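Putative sporulation-specific glycosylase ydhD (Bacillus subtilis subsp. subtilis str. 168, PDB 3CZ8) probably hydrolyses glycosidic bonds of a cell-wall or chitin-like polysaccharide during sporulation, this chain being its glycosyl hydrolase family 18 catalytic domain. Local coordinates at residues I217-P222 with Y298-I303; I150-K155 with R164-G169. The protein carries 1 engineered substitution. All coordinates share one frame; numbering follows the deposited sequence. Where two conformers were deposited one is given.

Contact 1. Residues I217-P222 with Y298-I303; sequences IIIGVP and YRLQAI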
loop_
_atom_site.group_PDB
_atom_site.type_symbol
_atom_site.label_atom_id
_atom_site.label_comp_id
_atom_site.label_asym_id
_atom_site.label_seq_id
_atom_site.Cartn_x
_atom_site.Cartn_y
_atom_site.Cartn_z
ATOM N N ILE A 217 -13.088 10.965 19.453
ATOM C CA ILE A 217 -11.673 10.598 19.374
ATOM C C ILE A 217 -11.435 9.300 18.600
ATOM O O ILE A 217 -11.935 8.241 18.980
ATOM C CB ILE A 217 -11.030 10.490 20.789
ATOM C CG1 ILE A 217 -11.207 11.798 21.572
ATOM C CG2 ILE A 217 -9.553 10.128 20.686
ATOM C CD1 ILE A 217 -10.829 11.705 23.052
ATOM N N ILE A 218 -10.654 9.399 17.527
ATOM C CA ILE A 218 -10.245 8.237 16.749
ATOM C C ILE A 218 -8.723 8.139 16.838
ATOM O O ILE A 218 -8.022 9.102 16.534
ATOM C CB ILE A 218 -10.729 8.337 15.269
ATOM C CG1 ILE A 218 -12.256 8.198 15.173
ATOM C CG2 ILE A 218 -10.076 7.278 14.392
ATOM C CD1 ILE A 218 -13.028 9.501 15.188
ATOM N N ILE A 219 -8.220 6.992 17.294
ATOM C CA ILE A 219 -6.770 6.756 17.348
ATOM C C ILE A 219 -6.255 6.137 16.035
ATOM O O ILE A 219 -6.519 4.973 15.734
ATOM C CB ILE A 219 -6.358 5.899 18.581
ATOM C CG1 ILE A 219 -6.893 6.504 19.893
ATOM C CG2 ILE A 219 -4.838 5.699 18.637
ATOM C CD1 ILE A 219 -6.412 7.936 20.215
ATOM N N GLY A 220 -5.540 6.937 15.250
ATOM C CA GLY A 220 -4.917 6.457 14.016
ATOM C C GLY A 220 -3.714 5.571 14.293
ATOM O O GLY A 220 -2.898 5.881 15.157
ATOM N N VAL A 221 -3.614 4.459 13.564
ATOM C CA VAL A 221 -2.484 3.528 13.706
ATOM C C VAL A 221 -1.397 3.797 12.634
ATOM O O VAL A 221 -1.692 4.424 11.607
ATOM C CB VAL A 221 -2.951 2.043 13.698
ATOM C CG1 VAL A 221 -3.970 1.769 14.823
ATOM C CG2 VAL A 221 -3.476 1.621 12.334
ATOM N N PRO A 222 -0.134 3.363 12.883
ATOM C CA PRO A 222 0.959 3.620 11.932
ATOM C C PRO A 222 0.723 3.103 10.516
ATOM O O PRO A 222 0.159 2.027 10.322
ATOM C CB PRO A 222 2.149 2.881 12.547
ATOM C CG PRO A 222 1.832 2.770 13.969
ATOM C CD PRO A 222 0.358 2.640 14.074
ATOM N N TYR A 298 -10.821 3.213 27.201
ATOM C CA TYR A 298 -11.134 4.618 27.418
ATOM C C TYR A 298 -12.437 5.063 26.765
ATOM O O TYR A 298 -12.701 6.271 26.687
ATOM C CB TYR A 298 -9.981 5.494 26.937
ATOM C CG TYR A 298 -8.814 5.539 27.884
ATOM C CD1 TYR A 298 -7.734 4.673 27.741
ATOM C CD2 TYR A 298 -8.782 6.461 28.924
ATOM C CE1 TYR A 298 -6.651 4.725 28.616
ATOM C CE2 TYR A 298 -7.705 6.525 29.799
ATOM C CZ TYR A 298 -6.646 5.658 29.640
ATOM O OH TYR A 298 -5.587 5.733 30.516
ATOM N N ARG A 299 -13.231 4.082 26.314
ATOM C CA ARG A 299 -14.521 4.320 25.651
ATOM C C ARG A 299 -14.428 5.300 24.476
ATOM O O ARG A 299 -15.317 6.136 24.266
ATOM C CB ARG A 299 -15.588 4.764 26.665
ATOM C CG ARG A 299 -16.321 3.627 27.355
ATOM C CD ARG A 299 -17.364 4.166 28.328
ATOM N NE ARG A 299 -18.654 3.498 28.163
ATOM C CZ ARG A 299 -19.617 3.917 27.345
ATOM N NH1 ARG A 299 -20.753 3.239 27.258
ATOM N NH2 ARG A 299 -19.450 5.014 26.611
ATOM N N LEU A 300 -13.350 5.188 23.703
ATOM C CA LEU A 300 -13.115 6.053 22.545
ATOM C C LEU A 300 -13.948 5.602 21.347
ATOM O O LEU A 300 -14.481 4.494 21.346
ATOM C CB LEU A 300 -11.623 6.063 22.205
ATOM C CG LEU A 300 -10.713 7.159 22.775
ATOM C CD1 LEU A 300 -11.186 7.805 24.085
ATOM C CD2 LEU A 300 -9.291 6.647 22.894
ATOM N N GLN A 301 -14.048 6.456 20.329
ATOM C CA GLN A 301 -14.905 6.194 19.165
ATOM C C GLN A 301 -14.437 5.051 18.270
ATOM O O GLN A 301 -15.238 4.186 17.906
ATOM C CB GLN A 301 -15.084 7.463 18.324
ATOM C CG GLN A 301 -15.886 7.298 17.020
ATOM C CD GLN A 301 -17.374 6.990 17.236
ATOM O OE1 GLN A 301 -17.991 6.300 16.429
ATOM N NE2 GLN A 301 -17.953 7.514 18.314
ATOM N N ALA A 302 -13.150 5.054 17.918
ATOM C CA ALA A 302 -12.636 4.154 16.887
ATOM C C ALA A 302 -11.120 4.065 16.825
ATOM O O ALA A 302 -10.401 4.898 17.382
ATOM C CB ALA A 302 -13.162 4.578 15.522
ATOM N N ILE A 303 -10.666 3.021 16.132
ATOM C CA ILE A 303 -9.317 2.912 15.597
ATOM C C ILE A 303 -9.407 3.410 14.145
ATOM O O ILE A 303 -10.396 3.149 13.459
ATOM C CB ILE A 303 -8.815 1.434 15.705
ATOM C CG1 ILE A 303 -8.286 1.134 17.124
ATOM C CG2 ILE A 303 -7.792 1.068 14.625
ATOM C CD1 ILE A 303 -6.876 1.614 17.416
#
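Ile-218 and Ala-302, and after them Ile-219 and Ile-303, are paired in parallel, joining strand 217-220 to the start of strand 302-310 in the TIM barrel of family 18. Main-chain bonds set the register. Ile-219 N donates to Ala-302 O at 3.0 Å with an N-H...O angle of 154°, whereas the bond to Ile-217 O from Gln-301 N, one residue ahead of strand 302-310, is weak. Two CA-H...O contacts supplement them: Ile-218 CA lies 3.4 Å from Ala-302 O, and Ile-303 CA approaches Ile-219 O.

Apolar contacts line both faces. Ile-218 CG1 meets Ala-302 CB at 3.7 Å on the face turned to the barrel interior. On the other face, Leu-300 sends CD2 against Ile-219 CG1 (3.8 Å), while Val-221 CG1 lies across the CG2 and CD1 branches of Ile-303. Helix 285-297 covers Ile-219, Val-221 and Ile-303 here.

Gln-301 combines both characters. With CG anti to the backbone N (chi1 176°), its aliphatic part runs alongside Ile-218, and Gln-301 CG lies 4.0 Å from Ile-218 CD1; a bend at chi2 turns the amide away, and NE2 bonds to Arg-215 O.

Across this buried seam, polarity is confined largely to the backbone; the aliphatic groups on the outer side pack towards the helices, while Ile-218 and Ala-302 pack inside.

Contact 2. Residues I150-K155 with R164-G169; sequences IAVPAK and RGYDYG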
loop_
_atom_site.group_PDB
_atom_site.type_symbol
_atom_site.label_atom_id
_atom_site.label_comp_id
_atom_site.label_asym_id
_atom_site.label_seq_id
_atom_site.Cartn_x
_atom_site.Cartn_y
_atom_site.Cartn_z
ATOM N N ILE A 150 -10.783 16.051 11.378
ATOM C CA ILE A 150 -9.442 16.612 11.283
ATOM C C ILE A 150 -8.388 15.568 11.655
ATOM O O ILE A 150 -8.587 14.763 12.573
ATOM C CB ILE A 150 -9.298 17.895 12.153
ATOM C CG1 ILE A 150 -7.901 18.512 12.006
ATOM C CG2 ILE A 150 -9.642 17.604 13.625
ATOM C CD1 ILE A 150 -7.755 19.880 12.617
ATOM N N ALA A 151 -7.286 15.558 10.909
ATOM C CA ALA A 151 -6.129 14.750 11.262
ATOM C C ALA A 151 -5.152 15.653 12.009
ATOM O O ALA A 151 -4.725 16.680 11.479
ATOM C CB ALA A 151 -5.486 14.154 10.010
ATOM N N VAL A 152 -4.841 15.288 13.254
ATOM C CA VAL A 152 -3.875 16.025 14.082
ATOM C C VAL A 152 -2.731 15.103 14.523
ATOM O O VAL A 152 -2.923 13.887 14.633
ATOM C CB VAL A 152 -4.534 16.700 15.349
ATOM C CG1 VAL A 152 -5.552 17.763 14.954
ATOM C CG2 VAL A 152 -5.154 15.670 16.280
ATOM N N PRO A 153 -1.529 15.669 14.762
ATOM C CA PRO A 153 -0.475 14.837 15.345
ATOM C C PRO A 153 -0.747 14.569 16.823
ATOM O O PRO A 153 -1.420 15.365 17.483
ATOM C CB PRO A 153 0.792 15.694 15.186
ATOM C CG PRO A 153 0.406 16.851 14.320
ATOM C CD PRO A 153 -1.057 17.040 14.501
ATOM N N ALA A 154 -0.242 13.447 17.325
ATOM C CA ALA A 154 -0.408 13.080 18.727
ATOM C C ALA A 154 0.304 14.067 19.645
ATOM O O ALA A 154 1.459 14.429 19.402
ATOM C CB ALA A 154 0.107 11.679 18.967
ATOM N N LYS A 155 -0.406 14.505 20.682
ATOM C CA LYS A 155 0.118 15.459 21.659
ATOM C C LYS A 155 -0.005 14.876 23.051
ATOM O O LYS A 155 -1.010 14.232 23.373
ATOM C CB LYS A 155 -0.640 16.795 21.596
ATOM C CG LYS A 155 -0.250 17.682 20.427
ATOM C CD LYS A 155 -0.983 19.025 20.435
ATOM C CE LYS A 155 -0.511 19.937 21.554
ATOM N NZ LYS A 155 -0.814 21.366 21.271
ATOM N N ARG A 164 2.326 23.040 18.762
ATOM C CA ARG A 164 1.627 24.090 19.496
ATOM C C ARG A 164 0.497 24.713 18.669
ATOM O O ARG A 164 -0.451 25.241 19.226
ATOM C CB ARG A 164 2.623 25.151 19.988
ATOM C CG ARG A 164 2.474 25.520 21.460
ATOM C CD ARG A 164 1.501 26.664 21.658
ATOM N NE ARG A 164 0.797 26.582 22.937
ATOM C CZ ARG A 164 0.029 27.545 23.443
ATOM N NH1 ARG A 164 -0.132 28.698 22.794
ATOM N NH2 ARG A 164 -0.569 27.358 24.613
ATOM N N GLY A 165 0.595 24.602 17.343
ATOM C CA GLY A 165 -0.459 25.035 16.419
ATOM C C GLY A 165 -1.776 24.265 16.505
ATOM O O GLY A 165 -2.778 24.671 15.909
ATOM N N TYR A 166 -1.775 23.161 17.255
ATOM C CA TYR A 166 -2.937 22.290 17.388
ATOM C C TYR A 166 -3.515 22.342 18.790
ATOM O O TYR A 166 -3.102 21.605 19.683
ATOM C CB TYR A 166 -2.584 20.855 16.979
ATOM C CG TYR A 166 -2.009 20.785 15.587
ATOM C CD1 TYR A 166 -2.843 20.861 14.473
ATOM C CD2 TYR A 166 -0.632 20.673 15.380
ATOM C CE1 TYR A 166 -2.330 20.812 13.186
ATOM C CE2 TYR A 166 -0.104 20.627 14.090
ATOM C CZ TYR A 166 -0.967 20.697 13.003
ATOM O OH TYR A 166 -0.481 20.652 11.729
ATOM N N ASP A 167 -4.476 23.241 18.970
ATOM C CA ASP A 167 -5.192 23.376 20.225
ATOM C C ASP A 167 -6.254 22.285 20.297
ATOM O O ASP A 167 -7.289 22.405 19.661
ATOM C CB ASP A 167 -5.833 24.766 20.284
ATOM C CG ASP A 167 -6.530 25.048 21.603
ATOM O OD1 ASP A 167 -7.102 26.150 21.733
ATOM O OD2 ASP A 167 -6.514 24.187 22.510
ATOM N N TYR A 168 -6.006 21.240 21.088
ATOM C CA TYR A 168 -6.930 20.097 21.202
ATOM C C TYR A 168 -8.317 20.471 21.721
ATOM O O TYR A 168 -9.322 19.964 21.223
ATOM C CB TYR A 168 -6.340 18.994 22.091
ATOM C CG TYR A 168 -5.502 17.943 21.368
ATOM C CD1 TYR A 168 -4.786 18.249 20.210
ATOM C CD2 TYR A 168 -5.412 16.647 21.867
ATOM C CE1 TYR A 168 -4.014 17.281 19.560
ATOM C CE2 TYR A 168 -4.643 15.680 21.231
ATOM C CZ TYR A 168 -3.945 16.003 20.084
ATOM O OH TYR A 168 -3.186 15.041 19.467
ATOM N N GLY A 169 -8.363 21.352 22.719
ATOM C CA GLY A 169 -9.620 21.764 23.343
ATOM C C GLY A 169 -10.438 22.651 22.429
ATOM O O GLY A 169 -11.662 22.526 22.367
#
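Tyr-168 reaches back from the first turn of helix 168-174 to the end of strand 147-153, where its hydroxyl serves two backbone groups. Tyr-168 OH donates to Pro-153 O at 2.7 Å, with that oxygen at the ring edge and near the ring plane, and accepts a weak bond from Lys-155 N at 3.1 Å (N-H...O 121°). One phenol thus satisfies a carbonyl and helps to satisfy an amide where the chain leaves the sheet.

The ammonium group of Lys-155 makes the return link, its NZ donating to Tyr-166 O at 2.8 Å from well above the carbonyl plane (40° out of it). A bend at chi3 (71°) brings NZ to this oxygen, while Lys-155 CD passes 3.6 Å from Tyr-168 CE1. Leu-163 O is a second acceptor for NZ. Asp-158 OD2 forms a salt bridge with Arg-164 NE and only a long, weak ion pair with Lys-155 NZ. At the helix start, Asp-167 is the N-cap, its OD2 accepting a weak bond from Gly-169 N.

Pro-153 lays CD over the centre of the Tyr-166 ring, 3.7 Å from the centroid, in a CH-pi contact. Val-152 splits its branches, CG1 going to Tyr-166 CD1 and CG2 to Tyr-168 CE1 (3.8 Å). A phenylalanine in place of Tyr-168 would probably leave Pro-153 O without its donor and the strand end less firmly tied to the helix.

Tyr-166 OH bonds to Phe-119 O, beside Glu-120, the predicted proton donor. The contact closes the loop of a beta-alpha-beta unit, with helix 127-143 flanking Ile-150 and Asp-167, strand 177-181 lying against Val-152 and Tyr-168, and helix 198-208 touching Lys-155 and Tyr-168.

Contact 2 is complete before contact 1 opens along the chain. Their centres are 14 Å apart and their nearest atoms about 7 Å, without touching. Both reach the barrel sheet, in which strand 177-181 runs between strands 147-153 and 217-220 and pairs in parallel with each; helix 198-208 also packs on residues of both contacts. Contact 1 joins two strands of the barrel wall across an insertion that holds the separate five-stranded antiparallel sheet, including strands 225-229 and 277-281. Contact 2 instead ties the C-terminal end of strand 147-153 to the helix that follows it, close to Glu-120, the predicted proton donor, whereas contact 1 lies away from that site.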